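PDB 2E87: OBG-type G domain-containing protein from Pyrococcus horikoshii, which probably binds GTP as an Obg-type G protein of the Nog1 family, and has GDP bound here. Local coordinates for residues R43-E46 with E47-R51; I98-A101 with I102-R106. All blocks are in the same frame, centred on the assembly; numbering follows the deposited sequence.

Contact 1. Residues R43-E46 with E47-R51; sequences RLRE and ELRVR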
loop_
_atom_site.group_PDB
_atom_site.type_symbol
_atom_site.label_atom_id
_atom_site.label_comp_id
_atom_site.label_asym_id
_atom_site.label_seq_id
_atom_site.Cartn_x
_atom_site.Cartn_y
_atom_site.Cartn_z
ATOM N N ARG A 43 -47.630 -0.438 -15.167
ATOM C CA ARG A 43 -46.506 -0.234 -16.068
ATOM C C ARG A 43 -45.529 0.842 -15.576
ATOM O O ARG A 43 -44.316 0.687 -15.709
ATOM C CB ARG A 43 -47.028 0.105 -17.473
ATOM C CG ARG A 43 -45.947 0.373 -18.522
ATOM C CD ARG A 43 -46.519 0.376 -19.944
ATOM N NE ARG A 43 -47.471 1.461 -20.185
ATOM C CZ ARG A 43 -48.599 1.328 -20.884
ATOM N NH1 ARG A 43 -48.930 0.154 -21.417
ATOM N NH2 ARG A 43 -49.408 2.367 -21.039
ATOM N N LEU A 44 -46.045 1.927 -15.006
ATOM C CA LEU A 44 -45.176 2.988 -14.500
ATOM C C LEU A 44 -44.542 2.571 -13.184
ATOM O O LEU A 44 -43.526 3.119 -12.776
ATOM C CB LEU A 44 -45.956 4.285 -14.268
ATOM C CG LEU A 44 -46.681 4.924 -15.454
ATOM C CD1 LEU A 44 -47.375 6.196 -14.989
ATOM C CD2 LEU A 44 -45.689 5.229 -16.562
ATOM N N ARG A 45 -45.161 1.622 -12.501
ATOM C CA ARG A 45 -44.621 1.158 -11.237
ATOM C C ARG A 45 -43.470 0.213 -11.523
ATOM O O ARG A 45 -42.412 0.303 -10.901
ATOM C CB ARG A 45 -45.686 0.421 -10.404
ATOM C CG ARG A 45 -46.467 1.312 -9.469
ATOM C CD ARG A 45 -47.042 0.548 -8.284
ATOM N NE ARG A 45 -47.861 1.422 -7.446
ATOM C CZ ARG A 45 -49.141 1.695 -7.684
ATOM N NH1 ARG A 45 -49.754 1.152 -8.730
ATOM N NH2 ARG A 45 -49.805 2.523 -6.889
ATOM N N GLU A 46 -43.702 -0.695 -12.467
ATOM C CA GLU A 46 -42.710 -1.675 -12.857
ATOM C C GLU A 46 -41.483 -0.965 -13.414
ATOM O O GLU A 46 -40.355 -1.378 -13.159
ATOM C CB GLU A 46 -43.322 -2.630 -13.874
ATOM C CG GLU A 46 -44.507 -3.395 -13.305
ATOM C CD GLU A 46 -44.106 -4.412 -12.246
ATOM O OE1 GLU A 46 -43.121 -4.179 -11.527
ATOM O OE2 GLU A 46 -44.790 -5.445 -12.114
ATOM N N GLU A 47 -41.710 0.112 -14.160
ATOM C CA GLU A 47 -40.611 0.906 -14.704
ATOM C C GLU A 47 -39.837 1.533 -13.550
ATOM O O GLU A 47 -38.602 1.569 -13.566
ATOM C CB GLU A 47 -41.134 2.026 -15.601
ATOM C CG GLU A 47 -41.485 1.586 -16.992
ATOM C CD GLU A 47 -42.189 2.672 -17.784
ATOM O OE1 GLU A 47 -41.673 3.816 -17.844
ATOM O OE2 GLU A 47 -43.257 2.370 -18.349
ATOM N N LEU A 48 -40.565 2.029 -12.552
ATOM C CA LEU A 48 -39.926 2.650 -11.406
ATOM C C LEU A 48 -39.081 1.614 -10.687
ATOM O O LEU A 48 -37.964 1.901 -10.281
ATOM C CB LEU A 48 -40.967 3.232 -10.444
ATOM C CG LEU A 48 -40.408 3.800 -9.133
ATOM C CD1 LEU A 48 -39.452 4.968 -9.397
ATOM C CD2 LEU A 48 -41.554 4.249 -8.266
ATOM N N ARG A 49 -39.614 0.406 -10.528
ATOM C CA ARG A 49 -38.873 -0.646 -9.853
ATOM C C ARG A 49 -37.588 -0.953 -10.605
ATOM O O ARG A 49 -36.514 -1.038 -10.002
ATOM C CB ARG A 49 -39.695 -1.924 -9.750
ATOM C CG ARG A 49 -40.837 -1.879 -8.773
ATOM C CD ARG A 49 -41.339 -3.297 -8.508
ATOM N NE ARG A 49 -42.385 -3.340 -7.489
ATOM C CZ ARG A 49 -43.649 -3.004 -7.705
ATOM N NH1 ARG A 49 -44.031 -2.611 -8.910
ATOM N NH2 ARG A 49 -44.526 -3.038 -6.710
ATOM N N VAL A 50 -37.691 -1.120 -11.922
ATOM C CA VAL A 50 -36.510 -1.429 -12.719
ATOM C C VAL A 50 -35.430 -0.361 -12.575
ATOM O O VAL A 50 -34.247 -0.678 -12.498
ATOM C CB VAL A 50 -36.876 -1.603 -14.201
ATOM C CG1 VAL A 50 -35.622 -1.600 -15.052
ATOM C CG2 VAL A 50 -37.623 -2.902 -14.387
ATOM N N ARG A 51 -35.834 0.902 -12.510
ATOM C CA ARG A 51 -34.870 1.987 -12.375
ATOM C C ARG A 51 -34.268 2.070 -10.987
ATOM O O ARG A 51 -33.090 2.381 -10.840
ATOM C CB ARG A 51 -35.508 3.341 -12.706
ATOM C CG ARG A 51 -36.000 3.480 -14.121
ATOM C CD ARG A 51 -35.926 4.932 -14.551
ATOM N NE ARG A 51 -36.647 5.173 -15.796
ATOM C CZ ARG A 51 -37.969 5.305 -15.877
ATOM N NH1 ARG A 51 -38.715 5.225 -14.778
ATOM N NH2 ARG A 51 -38.542 5.518 -17.057
#
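Glu46 and Arg49, one turn apart on helix 38-67 of the Nog1-type N-terminal helical bundle, carry the side-chain part of this local i to i+3 and i+4 contact. Beneath them the backbone is regular alpha-helix: Val50 N donates to Glu46 O at 2.9 Å and Arg49 N to Arg45 O at 2.8 Å. Leu48 N to Leu44 O is longer, 3.2 Å. The tightly packed side faces two other helices. There Val50 meets Val113 of helix 88-117, while the carboxylate of Glu46, folded back by a bend at chi2 (-69°), lies against helix 122-142. Arg49 approaches this carboxylate with NH1, 3.2 Å from Glu46 OE1, in a weak bond bent to 127°. OE1 also takes Arg129 NE in a salt bridge, but it is less surely placed, so both bonds are approximate. A leucine in place of Arg49 would probably leave Glu46 with Arg129 but without its intrahelical cation. The looser side carries Arg45 and Leu48, both partly exposed and bordered by loop residues; Phe32 touches Leu48, and Arg45 NE bonds to Ala29 O. Back on the helix-facing side, where Ile116 touches Arg43 and Arg117 touches Glu47, Arg43 and Glu47 run alongside each other, pointing the same way, with their charged groups not in contact: Arg43 CG lies 3.4 Å from Glu47 OE2.

Contact 2. Residues I98-A101 with I102-R106; sequences IDWA and IRIIR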
loop_
_atom_site.group_PDB
_atom_site.type_symbol
_atom_site.label_atom_id
_atom_site.label_comp_id
_atom_site.label_asym_id
_atom_site.label_seq_id
_atom_site.Cartn_x
_atom_site.Cartn_y
_atom_site.Cartn_z
ATOM N N ILE A 98 -16.378 -5.515 -11.065
ATOM C CA ILE A 98 -17.359 -4.560 -10.566
ATOM C C ILE A 98 -17.795 -3.630 -11.708
ATOM O O ILE A 98 -18.980 -3.452 -11.958
ATOM C CB ILE A 98 -16.772 -3.760 -9.383
ATOM C CG1 ILE A 98 -16.618 -4.686 -8.173
ATOM C CG2 ILE A 98 -17.660 -2.606 -9.033
ATOM C CD1 ILE A 98 -16.200 -3.979 -6.885
ATOM N N ASP A 99 -16.821 -3.075 -12.423
ATOM C CA ASP A 99 -17.099 -2.185 -13.543
ATOM C C ASP A 99 -17.956 -2.903 -14.583
ATOM O O ASP A 99 -18.887 -2.325 -15.150
ATOM C CB ASP A 99 -15.779 -1.713 -14.177
ATOM C CG ASP A 99 -15.992 -0.976 -15.492
ATOM O OD1 ASP A 99 -16.084 -1.645 -16.547
ATOM O OD2 ASP A 99 -16.082 0.270 -15.471
ATOM N N TRP A 100 -17.634 -4.166 -14.832
ATOM C CA TRP A 100 -18.386 -4.950 -15.785
ATOM C C TRP A 100 -19.852 -5.046 -15.331
ATOM O O TRP A 100 -20.764 -4.833 -16.123
ATOM C CB TRP A 100 -17.772 -6.352 -15.904
ATOM C CG TRP A 100 -18.638 -7.315 -16.669
ATOM C CD1 TRP A 100 -18.758 -7.413 -18.024
ATOM C CD2 TRP A 100 -19.579 -8.249 -16.115
ATOM N NE1 TRP A 100 -19.718 -8.347 -18.350
ATOM C CE2 TRP A 100 -20.240 -8.871 -17.196
ATOM C CE3 TRP A 100 -19.930 -8.614 -14.809
ATOM C CZ2 TRP A 100 -21.233 -9.837 -17.014
ATOM C CZ3 TRP A 100 -20.925 -9.578 -14.626
ATOM C CH2 TRP A 100 -21.563 -10.174 -15.726
ATOM N N ALA A 101 -20.073 -5.349 -14.055
ATOM C CA ALA A 101 -21.424 -5.493 -13.517
ATOM C C ALA A 101 -22.224 -4.192 -13.645
ATOM O O ALA A 101 -23.406 -4.208 -14.013
ATOM C CB ALA A 101 -21.356 -5.938 -12.054
ATOM N N ILE A 102 -21.571 -3.068 -13.354
ATOM C CA ILE A 102 -22.213 -1.764 -13.446
ATOM C C ILE A 102 -22.669 -1.522 -14.871
ATOM O O ILE A 102 -23.772 -1.035 -15.117
ATOM C CB ILE A 102 -21.244 -0.639 -13.048
ATOM C CG1 ILE A 102 -20.942 -0.731 -11.560
ATOM C CG2 ILE A 102 -21.838 0.710 -13.391
ATOM C CD1 ILE A 102 -19.971 0.299 -11.064
ATOM N N ARG A 103 -21.812 -1.891 -15.813
ATOM C CA ARG A 103 -22.096 -1.695 -17.229
ATOM C C ARG A 103 -23.257 -2.551 -17.737
ATOM O O ARG A 103 -24.155 -2.044 -18.395
ATOM C CB ARG A 103 -20.823 -1.961 -18.047
ATOM C CG ARG A 103 -20.530 -0.955 -19.154
ATOM C CD ARG A 103 -19.058 -0.502 -19.156
ATOM N NE ARG A 103 -18.111 -1.600 -18.964
ATOM C CZ ARG A 103 -18.063 -2.707 -19.706
ATOM N NH1 ARG A 103 -18.915 -2.880 -20.711
ATOM N NH2 ARG A 103 -17.166 -3.654 -19.435
ATOM N N ILE A 104 -23.255 -3.842 -17.434
ATOM C CA ILE A 104 -24.331 -4.715 -17.891
ATOM C C ILE A 104 -25.683 -4.345 -17.270
ATOM O O ILE A 104 -26.731 -4.480 -17.906
ATOM C CB ILE A 104 -24.052 -6.168 -17.533
ATOM C CG1 ILE A 104 -22.564 -6.457 -17.678
ATOM C CG2 ILE A 104 -24.856 -7.075 -18.437
ATOM C CD1 ILE A 104 -21.986 -6.046 -19.031
ATOM N N ILE A 105 -25.659 -3.893 -16.020
ATOM C CA ILE A 105 -26.892 -3.528 -15.333
ATOM C C ILE A 105 -27.522 -2.277 -15.927
ATOM O O ILE A 105 -28.746 -2.173 -16.021
ATOM C CB ILE A 105 -26.635 -3.349 -13.827
ATOM C CG1 ILE A 105 -26.470 -4.736 -13.197
ATOM C CG2 ILE A 105 -27.762 -2.578 -13.173
ATOM C CD1 ILE A 105 -25.975 -4.700 -11.787
ATOM N N ARG A 106 -26.677 -1.337 -16.333
ATOM C CA ARG A 106 -27.145 -0.108 -16.952
ATOM C C ARG A 106 -27.801 -0.475 -18.283
ATOM O O ARG A 106 -28.872 0.018 -18.636
ATOM C CB ARG A 106 -25.966 0.835 -17.199
ATOM C CG ARG A 106 -26.347 2.063 -17.988
ATOM C CD ARG A 106 -27.388 2.880 -17.241
ATOM N NE ARG A 106 -28.321 3.537 -18.151
ATOM C CZ ARG A 106 -29.242 4.414 -17.770
ATOM N NH1 ARG A 106 -29.354 4.747 -16.488
ATOM N NH2 ARG A 106 -30.060 4.948 -18.668
#
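Asp99 and Arg103 form an i to i+4 salt bridge on the outer side of helix 88-117, through one well-directed hydrogen bond. Arg103 NE donates to Asp99 OD1 at 3.2 Å with an N-H...O angle of 171°; the acceptor lies in the guanidinium plane and is met on its syn side, although the donor stands 32° out of the carboxylate plane. The bent chain of Arg103 brings NE back to this acid. The main-chain acceptors are satisfied in helical fashion: Ile98 O by Ile102 N, Asp99 O by Arg103 N and Ala101 O by Ile105 N, each at 3.0 Å. Trp100 O also receives Ile104 N, though that oxygen is less surely placed. Above the indole, Ile104 CG1 lies 3.6 Å from the centroid of the five-membered ring and 20° off the normal, a CH-pi contact over one face; CG1 and Trp100 O are modelled too close together, so this distance is approximate. Ile98 CG2 and Ile102 CD1 meet more loosely, at 4.2 Å. Within the Nog1-type N-terminal helical bundle, Ile98 packs on Leu147 and Leu150 of helix 144-156, Trp100 and Ala101 on Val139 of helix 122-142, and Ile102 and Ile105 on helix 38-67.

Overall arrangement
From the N terminus, the chain first meets contact 1, on helix 38-67, then passes through helix 76-86 to contact 2, on helix 88-117. The two are in series: each spans successive turns of a single helix, so neither closes a loop, and they neither nest nor cross. Their centres lie 20 Å apart and their nearest atoms about 7 Å, without touching. The helices that bear them nevertheless pack together, since Arg51 touches Glu109 and Ile105 meets Val57, and helix 122-142 borders both contacts. Both therefore belong to the same N-terminal helical bundle, away from the GDP site of the G domain.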